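Cytosol aminopeptidase (PDB 3KZW) probably catalyses the metal-dependent removal of N-terminal amino acids from peptides, as a hexameric leucine aminopeptidase-type enzyme. Local coordinates at residues Q154-T159 against E192-G197; A158-D163 against N495-P500; D163-S168 against N208-V213. All coordinates share one frame; numbering follows the deposited sequence.

Interaction 1: residues Q154-T159 against E192-G197; sequences QSERAT and EGISIG
Ile194 is the first residue of 192-197 to meet 154-159, and it does so with both branches. Its CG1 lies beside the backbone N (chi1 -70°) and approaches Ser155, with CG1 3.6 Å from OG. The hydroxyl has its hydrogen bond with the carbonyl of Gly152, one turn back, so towards Ile194 it acts merely as a packing surface. The other branch, CG2, runs obliquely across the Glu156 chain, 4.0 Å from its CG. Even the backbone takes part, because the same Glu156 CG rests 3.9 Å from Ile194 O. A bend at chi2 (-73°) carries the Glu156 carboxylate past Ile194 CG2, where OE2 accepts a hydrogen bond from the backbone N of Ala24.

One turn later Gly197 offers bare backbone. CB of Glu156 sits over it, 3.9 Å from Gly197 C, and with no side chain on the glycine the two main chains can approach closely. Arg157, next in the other segment, bonds within that segment: NE and NH2 approach side-on and both donate to Gln154 OE1. The NE bond, 3.1 Å long, lies in the amide carbonyl plane, whereas NH2 stands above that plane; both use the edge of the guanidinium. Further along helix 188-208, Asn201 ND2 and Arg204 NH1 take the carbonyls of Glu156 and Arg157, near the C-terminal end of helix 144-157.

No hydrogen bond joins the two six-residue segments, and all the residues that touch are buried. Here is helix-to-helix packing through a glycine and short or aliphatic groups, placing helix 144-157 against the long helix that, in leucine aminopeptidases of this family, connects the N-terminal and catalytic domains.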
loop_
_atom_site.group_PDB
_atom_site.type_symbol
_atom_site.label_atom_id
_atom_site.label_comp_id
_atom_site.label_asym_id
_atom_site.label_seq_id
_atom_site.Cartn_x
_atom_site.Cartn_y
_atom_site.Cartn_z
ATOM N N GLN A 154 16.506 10.961 -40.370
ATOM C CA GLN A 154 15.379 10.029 -40.355
ATOM C C GLN A 154 15.615 8.761 -41.173
ATOM O O GLN A 154 14.994 7.733 -40.912
ATOM C CB GLN A 154 14.085 10.720 -40.804
ATOM C CG GLN A 154 13.612 11.859 -39.903
ATOM C CD GLN A 154 13.328 11.419 -38.480
ATOM O OE1 GLN A 154 14.245 11.167 -37.699
ATOM N NE2 GLN A 154 12.050 11.346 -38.130
ATOM N N SER A 155 16.516 8.831 -42.150
ATOM C CA SER A 155 16.865 7.661 -42.958
ATOM C C SER A 155 17.510 6.566 -42.108
ATOM O O SER A 155 17.497 5.392 -42.480
ATOM C CB SER A 155 17.780 8.051 -44.124
ATOM O OG SER A 155 19.075 8.402 -43.668
ATOM N N GLU A 156 18.066 6.962 -40.965
ATOM C CA GLU A 156 18.683 6.028 -40.028
ATOM C C GLU A 156 17.875 5.891 -38.740
ATOM O O GLU A 156 17.657 4.779 -38.258
ATOM C CB GLU A 156 20.118 6.457 -39.702
ATOM C CG GLU A 156 21.090 6.381 -40.875
ATOM C CD GLU A 156 21.476 4.953 -41.250
ATOM O OE1 GLU A 156 21.301 4.033 -40.418
ATOM O OE2 GLU A 156 21.966 4.752 -42.383
ATOM N N ARG A 157 17.427 7.021 -38.196
ATOM C CA ARG A 157 16.751 7.043 -36.899
ATOM C C ARG A 157 15.357 6.410 -36.924
ATOM O O ARG A 157 15.006 5.648 -36.018
ATOM C CB ARG A 157 16.689 8.465 -36.328
ATOM C CG ARG A 157 16.136 8.513 -34.907
ATOM C CD ARG A 157 16.327 9.849 -34.225
ATOM N NE ARG A 157 15.574 10.915 -34.876
ATOM C CZ ARG A 157 15.137 12.011 -34.260
ATOM N NH1 ARG A 157 15.357 12.189 -32.957
ATOM N NH2 ARG A 157 14.469 12.932 -34.949
ATOM N N ALA A 158 14.575 6.722 -37.954
ATOM C CA ALA A 158 13.199 6.233 -38.055
ATOM C C ALA A 158 13.125 4.749 -38.408
ATOM O O ALA A 158 12.149 4.075 -38.074
ATOM C CB ALA A 158 12.418 7.053 -39.066
ATOM N N THR A 159 14.165 4.250 -39.073
ATOM C CA THR A 159 14.192 2.873 -39.568
ATOM C C THR A 159 14.952 1.925 -38.639
ATOM O O THR A 159 15.202 0.770 -38.989
ATOM C CB THR A 159 14.815 2.805 -40.971
ATOM O OG1 THR A 159 16.158 3.298 -40.918
ATOM C CG2 THR A 159 14.011 3.637 -41.956
ATOM N N GLU A 192 25.604 14.376 -43.681
ATOM C CA GLU A 192 25.755 14.949 -42.347
ATOM C C GLU A 192 24.654 14.440 -41.413
ATOM O O GLU A 192 24.910 14.134 -40.247
ATOM C CB GLU A 192 25.742 16.481 -42.425
ATOM C CG GLU A 192 26.044 17.191 -41.107
ATOM C CD GLU A 192 26.252 18.687 -41.265
ATOM O OE1 GLU A 192 26.799 19.116 -42.307
ATOM O OE2 GLU A 192 25.878 19.434 -40.335
ATOM N N GLY A 193 23.434 14.350 -41.938
ATOM C CA GLY A 193 22.291 13.840 -41.186
ATOM C C GLY A 193 22.409 12.358 -40.881
ATOM O O GLY A 193 22.049 11.914 -39.789
ATOM N N ILE A 194 22.918 11.599 -41.851
ATOM C CA ILE A 194 23.111 10.154 -41.713
ATOM C C ILE A 194 24.059 9.819 -40.561
ATOM O O ILE A 194 23.770 8.932 -39.752
ATOM C CB ILE A 194 23.615 9.516 -43.036
ATOM C CG1 ILE A 194 22.511 9.542 -44.097
ATOM C CG2 ILE A 194 24.096 8.080 -42.811
ATOM C CD1 ILE A 194 22.994 9.277 -45.509
ATOM N N SER A 195 25.176 10.540 -40.486
ATOM C CA SER A 195 26.178 10.310 -39.446
ATOM C C SER A 195 25.659 10.669 -38.053
ATOM O O SER A 195 26.045 10.040 -37.065
ATOM C CB SER A 195 27.480 11.054 -39.763
ATOM O OG SER A 195 27.258 12.446 -39.874
ATOM N N ILE A 196 24.780 11.669 -37.984
ATOM C CA ILE A 196 24.109 12.028 -36.730
ATOM C C ILE A 196 23.118 10.929 -36.335
ATOM O O ILE A 196 23.091 10.492 -35.181
ATOM C CB ILE A 196 23.403 13.414 -36.821
ATOM C CG1 ILE A 196 24.444 14.537 -36.887
ATOM C CG2 ILE A 196 22.459 13.632 -35.637
ATOM C CD1 ILE A 196 23.880 15.908 -37.223
ATOM N N GLY A 197 22.324 10.482 -37.306
ATOM C CA GLY A 197 21.352 9.410 -37.106
ATOM C C GLY A 197 21.990 8.106 -36.666
ATOM O O GLY A 197 21.458 7.410 -35.796
#

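Interaction 2: residues A158-D163 against N495-P500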
loop_
_atom_site.group_PDB
_atom_site.type_symbol
_atom_site.label_atom_id
_atom_site.label_comp_id
_atom_site.label_asym_id
_atom_site.label_seq_id
_atom_site.Cartn_x
_atom_site.Cartn_y
_atom_site.Cartn_z
ATOM N N ALA A 158 14.575 6.722 -37.954
ATOM C CA ALA A 158 13.199 6.233 -38.055
ATOM C C ALA A 158 13.125 4.749 -38.408
ATOM O O ALA A 158 12.149 4.075 -38.074
ATOM C CB ALA A 158 12.418 7.053 -39.066
ATOM N N THR A 159 14.165 4.250 -39.073
ATOM C CA THR A 159 14.192 2.873 -39.568
ATOM C C THR A 159 14.952 1.925 -38.639
ATOM O O THR A 159 15.202 0.770 -38.989
ATOM C CB THR A 159 14.815 2.805 -40.971
ATOM O OG1 THR A 159 16.158 3.298 -40.918
ATOM C CG2 THR A 159 14.011 3.637 -41.956
ATOM N N TYR A 160 15.314 2.419 -37.459
ATOM C CA TYR A 160 16.089 1.652 -36.489
ATOM C C TYR A 160 15.315 0.443 -35.968
ATOM O O TYR A 160 14.108 0.520 -35.727
ATOM C CB TYR A 160 16.519 2.555 -35.326
ATOM C CG TYR A 160 17.219 1.844 -34.189
ATOM C CD1 TYR A 160 18.572 1.525 -34.269
ATOM C CD2 TYR A 160 16.529 1.500 -33.026
ATOM C CE1 TYR A 160 19.221 0.876 -33.226
ATOM C CE2 TYR A 160 17.168 0.848 -31.977
ATOM C CZ TYR A 160 18.512 0.540 -32.084
ATOM O OH TYR A 160 19.149 -0.101 -31.050
ATOM N N GLU A 161 16.020 -0.675 -35.819
ATOM C CA GLU A 161 15.475 -1.853 -35.151
ATOM C C GLU A 161 16.559 -2.635 -34.418
ATOM O O GLU A 161 17.699 -2.718 -34.883
ATOM C CB GLU A 161 14.691 -2.750 -36.122
ATOM C CG GLU A 161 15.451 -3.193 -37.369
ATOM C CD GLU A 161 14.584 -3.984 -38.349
ATOM O OE1 GLU A 161 13.770 -4.830 -37.904
ATOM O OE2 GLU A 161 14.731 -3.762 -39.572
ATOM N N PHE A 162 16.196 -3.184 -33.261
ATOM C CA PHE A 162 17.098 -4.000 -32.453
ATOM C C PHE A 162 16.585 -5.444 -32.420
ATOM O O PHE A 162 15.870 -5.851 -31.500
ATOM C CB PHE A 162 17.220 -3.415 -31.039
ATOM C CG PHE A 162 18.375 -3.962 -30.246
ATOM C CD1 PHE A 162 19.649 -3.427 -30.391
ATOM C CD2 PHE A 162 18.186 -5.003 -29.344
ATOM C CE1 PHE A 162 20.720 -3.928 -29.657
ATOM C CE2 PHE A 162 19.253 -5.510 -28.608
ATOM C CZ PHE A 162 20.522 -4.972 -28.764
ATOM N N ASP A 163 16.947 -6.208 -33.449
ATOM C CA ASP A 163 16.465 -7.580 -33.611
ATOM C C ASP A 163 17.593 -8.610 -33.495
ATOM O O ASP A 163 17.487 -9.727 -34.007
ATOM C CB ASP A 163 15.702 -7.733 -34.939
ATOM C CG ASP A 163 16.564 -7.413 -36.168
ATOM O OD1 ASP A 163 17.614 -6.740 -36.028
ATOM O OD2 ASP A 163 16.179 -7.834 -37.286
ATOM N N ASN A 495 9.951 8.857 -35.063
ATOM C CA ASN A 495 11.340 8.875 -34.610
ATOM C C ASN A 495 11.930 7.491 -34.354
ATOM O O ASN A 495 13.103 7.370 -34.003
ATOM C CB ASN A 495 11.492 9.756 -33.367
ATOM C CG ASN A 495 11.656 11.227 -33.709
ATOM O OD1 ASN A 495 11.937 11.592 -34.853
ATOM N ND2 ASN A 495 11.488 12.082 -32.709
ATOM N N GLY A 496 11.116 6.453 -34.535
ATOM C CA GLY A 496 11.564 5.076 -34.349
ATOM C C GLY A 496 10.684 4.276 -33.405
ATOM O O GLY A 496 9.650 4.772 -32.949
ATOM N N PRO A 497 11.096 3.031 -33.094
ATOM C CA PRO A 497 10.312 2.130 -32.251
ATOM C C PRO A 497 10.415 2.455 -30.758
ATOM O O PRO A 497 11.124 3.390 -30.374
ATOM C CB PRO A 497 10.933 0.762 -32.545
ATOM C CG PRO A 497 12.341 1.056 -32.879
ATOM C CD PRO A 497 12.365 2.414 -33.524
ATOM N N LYS A 498 9.701 1.683 -29.936
ATOM C CA LYS A 498 9.793 1.762 -28.478
ATOM C C LYS A 498 11.229 1.603 -28.005
ATOM O O LYS A 498 12.031 0.914 -28.637
ATOM C CB LYS A 498 8.964 0.654 -27.830
ATOM C CG LYS A 498 7.461 0.855 -27.858
ATOM C CD LYS A 498 6.765 -0.188 -26.988
ATOM C CE LYS A 498 6.693 -1.542 -27.677
ATOM N NZ LYS A 498 6.225 -2.616 -26.751
ATOM N N GLY A 499 11.546 2.234 -26.881
ATOM C CA GLY A 499 12.857 2.083 -26.269
ATOM C C GLY A 499 13.616 3.388 -26.223
ATOM O O GLY A 499 12.999 4.453 -26.188
ATOM N N PRO A 500 14.961 3.312 -26.231
ATOM C CA PRO A 500 15.825 4.484 -26.122
ATOM C C PRO A 500 15.619 5.450 -27.283
ATOM O O PRO A 500 15.474 5.022 -28.430
ATOM C CB PRO A 500 17.233 3.887 -26.159
ATOM C CG PRO A 500 17.078 2.577 -26.840
ATOM C CD PRO A 500 15.738 2.076 -26.430
#
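With chi1 at 174°, Tyr160 carries its CG on the far side of CB from the backbone N, and chi2 near 81° turns the ring so that its edge, rather than a face, meets Pro497. CG of the proline lies close to the ring plane, 4.2 Å from Tyr160 CD2. The backbone of the same tyrosine adds a second contact to the proline ring: Tyr160 O is 3.4 Å from Pro497 CD and about as far from CG. The CG-CD side of Pro497 thus leans against both the carbonyl oxygen and the ring edge of Tyr160, van der Waals packing that is apolar at the ring edge, with no hydrogen bond between the segments.

Just upstream the two chains meet through backbone. Ala158 and Gly496 have CA atoms 4.2 Å apart, and Ala158 O lies 3.9 Å from Gly496 CA. Gly496 has a positive phi of 127° with an extended psi, a conformation in which a CB would be pressed against the preceding carbonyl O. The bare residue thus lets the chain turn past Ala158 and present Pro497 to the tyrosine.

The loop after helix 144-157, in the N-terminal family region, here meets the catalytic family region. Helix 188-208 binds both segments. Asp205 OD1 and Asn208 ND2 hydrogen-bond to the Tyr160 hydroxyl, while Arg204 donates from NH2 to Asn495 O and from NE to Pro500 O, fastening both ends of 495-500. Beyond Pro497, Gly499 pairs through its backbone with Thr489, in the small antiparallel sheet of strands 488-489 and 499-500.

Interaction 3: residues D163-S168 against N208-V213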
loop_
_atom_site.group_PDB
_atom_site.type_symbol
_atom_site.label_atom_id
_atom_site.label_comp_id
_atom_site.label_asym_id
_atom_site.label_seq_id
_atom_site.Cartn_x
_atom_site.Cartn_y
_atom_site.Cartn_z
ATOM N N ASP A 163 16.947 -6.208 -33.449
ATOM C CA ASP A 163 16.465 -7.580 -33.611
ATOM C C ASP A 163 17.593 -8.610 -33.495
ATOM O O ASP A 163 17.487 -9.727 -34.007
ATOM C CB ASP A 163 15.702 -7.733 -34.939
ATOM C CG ASP A 163 16.564 -7.413 -36.168
ATOM O OD1 ASP A 163 17.614 -6.740 -36.028
ATOM O OD2 ASP A 163 16.179 -7.834 -37.286
ATOM N N HIS A 164 18.657 -8.228 -32.796
ATOM C CA HIS A 164 19.866 -9.045 -32.679
ATOM C C HIS A 164 19.669 -10.319 -31.855
ATOM O O HIS A 164 20.410 -11.289 -32.016
ATOM C CB HIS A 164 21.014 -8.204 -32.109
ATOM C CG HIS A 164 21.415 -7.058 -32.990
ATOM N ND1 HIS A 164 20.632 -5.934 -33.155
ATOM C CD2 HIS A 164 22.514 -6.865 -33.760
ATOM C CE1 HIS A 164 21.230 -5.100 -33.987
ATOM N NE2 HIS A 164 22.374 -5.640 -34.367
ATOM N N TYR A 165 18.667 -10.311 -30.981
ATOM C CA TYR A 165 18.376 -11.460 -30.123
ATOM C C TYR A 165 17.128 -12.225 -30.566
ATOM O O TYR A 165 16.673 -13.138 -29.880
ATOM C CB TYR A 165 18.286 -11.025 -28.654
ATOM C CG TYR A 165 19.618 -10.581 -28.096
ATOM C CD1 TYR A 165 20.508 -11.506 -27.554
ATOM C CD2 TYR A 165 19.999 -9.239 -28.128
ATOM C CE1 TYR A 165 21.739 -11.108 -27.052
ATOM C CE2 TYR A 165 21.229 -8.832 -27.630
ATOM C CZ TYR A 165 22.093 -9.771 -27.093
ATOM O OH TYR A 165 23.310 -9.377 -26.594
ATOM N N LYS A 166 16.592 -11.848 -31.724
ATOM C CA LYS A 166 15.467 -12.548 -32.335
ATOM C C LYS A 166 15.985 -13.670 -33.228
ATOM O O LYS A 166 16.937 -13.479 -33.989
ATOM C CB LYS A 166 14.619 -11.581 -33.164
ATOM C CG LYS A 166 14.037 -10.408 -32.390
ATOM C CD LYS A 166 12.710 -10.754 -31.745
ATOM C CE LYS A 166 12.047 -9.512 -31.183
ATOM N NZ LYS A 166 10.703 -9.813 -30.636
ATOM N N SER A 167 15.356 -14.838 -33.133
ATOM C CA SER A 167 15.684 -15.964 -34.002
ATOM C C SER A 167 15.153 -15.734 -35.412
ATOM O O SER A 167 15.758 -16.176 -36.389
ATOM C CB SER A 167 15.122 -17.266 -33.437
ATOM O OG SER A 167 15.798 -17.636 -32.251
ATOM N N SER A 168 14.024 -15.037 -35.506
ATOM C CA SER A 168 13.384 -14.748 -36.783
ATOM C C SER A 168 13.717 -13.341 -37.270
ATOM O O SER A 168 12.824 -12.578 -37.650
ATOM C CB SER A 168 11.869 -14.920 -36.664
ATOM O OG SER A 168 11.312 -13.908 -35.841
ATOM N N ASN A 208 19.712 -0.639 -25.517
ATOM C CA ASN A 208 18.868 -1.814 -25.727
ATOM C C ASN A 208 19.518 -3.125 -25.294
ATOM O O ASN A 208 18.832 -4.122 -25.082
ATOM C CB ASN A 208 18.427 -1.907 -27.191
ATOM C CG ASN A 208 17.150 -1.140 -27.468
ATOM O OD1 ASN A 208 16.185 -1.214 -26.703
ATOM N ND2 ASN A 208 17.130 -0.408 -28.578
ATOM N N MET A 209 20.842 -3.110 -25.169
ATOM C CA MET A 209 21.618 -4.283 -24.784
ATOM C C MET A 209 21.166 -4.823 -23.427
ATOM O O MET A 209 20.995 -4.043 -22.487
ATOM C CB MET A 209 23.100 -3.919 -24.723
ATOM C CG MET A 209 24.028 -5.043 -25.126
ATOM S SD MET A 209 24.174 -5.178 -26.915
ATOM C CE MET A 209 25.341 -3.837 -27.239
ATOM N N PRO A 210 20.960 -6.155 -23.324
ATOM C CA PRO A 210 20.568 -6.787 -22.060
ATOM C C PRO A 210 21.642 -6.612 -20.989
ATOM O O PRO A 210 22.831 -6.691 -21.304
ATOM C CB PRO A 210 20.436 -8.269 -22.427
ATOM C CG PRO A 210 20.298 -8.305 -23.895
ATOM C CD PRO A 210 21.075 -7.142 -24.411
ATOM N N PRO A 211 21.229 -6.373 -19.729
ATOM C CA PRO A 211 22.161 -6.096 -18.630
ATOM C C PRO A 211 23.079 -7.268 -18.272
ATOM O O PRO A 211 24.152 -7.055 -17.712
ATOM C CB PRO A 211 21.237 -5.764 -17.456
ATOM C CG PRO A 211 19.950 -6.406 -17.787
ATOM C CD PRO A 211 19.827 -6.336 -19.276
ATOM N N ASN A 212 22.666 -8.491 -18.586
ATOM C CA ASN A 212 23.528 -9.650 -18.381
ATOM C C ASN A 212 24.588 -9.793 -19.477
ATOM O O ASN A 212 25.528 -10.580 -19.340
ATOM C CB ASN A 212 22.708 -10.940 -18.216
ATOM C CG ASN A 212 21.878 -11.277 -19.442
ATOM O OD1 ASN A 212 21.177 -10.429 -19.991
ATOM N ND2 ASN A 212 21.942 -12.528 -19.863
ATOM N N VAL A 213 24.431 -9.024 -20.553
ATOM C CA VAL A 213 25.410 -8.972 -21.640
ATOM C C VAL A 213 26.281 -7.715 -21.511
ATOM O O VAL A 213 27.511 -7.806 -21.525
ATOM C CB VAL A 213 24.732 -9.021 -23.036
ATOM C CG1 VAL A 213 25.767 -8.918 -24.148
ATOM C CG2 VAL A 213 23.917 -10.298 -23.193
#
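Tyr165 meets Pro210 and Val213 from the third position of a type I turn that begins at Asp163. The turn is closed by Lys166 N donating to Asp163 O, 3.2 Å away, and it projects the aromatic group out of the loop. The tyrosine CG lies beside the backbone N, opposite the carbonyl carbon (chi1 -68°), and the ring reaches across to 208-213 from the facing direction. Pro210 lies over one face in a CH-pi contact: its CG is 4.2 Å from the ring centroid and 24° off the normal, displaced toward the rim. The nearest Tyr165-Pro210 pair is CE2 and CD, at 3.6 Å. At the phenolic end, OH rests against both methyls of Val213, 3.5 Å from CG1, with SD of Met209 farther off at 4.3 Å.

The backbone of the tyrosine and the residues after it turn to the second subunit. Tyr165 O accepts from Thr358, Lys166 NZ reaches the carbonyls of Ser447 and Ala450, and Ser167 OG bonds with Asp451, all four partners belonging to that neighbouring copy.

Chemically, the intrachain contact is made of dispersion and CH-pi attraction. It sets the proline over a ring face but supplies no directional polar bond, whereas several polar groups of the loop bond to the second subunit.

In the fold
The three contacts form a path leading outward along 154-168. Interaction 1 packs the end of helix 144-157 on helix 188-208; interaction 2, with its centre about 12 Å away, shares Ala158 and Thr159 with it; interaction 3 follows about 13 Å further on, sharing Asp163. Their second segments do not keep this order in sequence, since 192-197 and 208-213 lie close together whereas 495-500 comes from near the C-terminus. Helix 188-208 is common ground, and Gln154 probably hydrogen-bonds Asn495 between the first two contacts. Interactions 2 and 3 join the N-terminal and catalytic family regions, starting beside the buried helix pair and reaching the second subunit, which touches both.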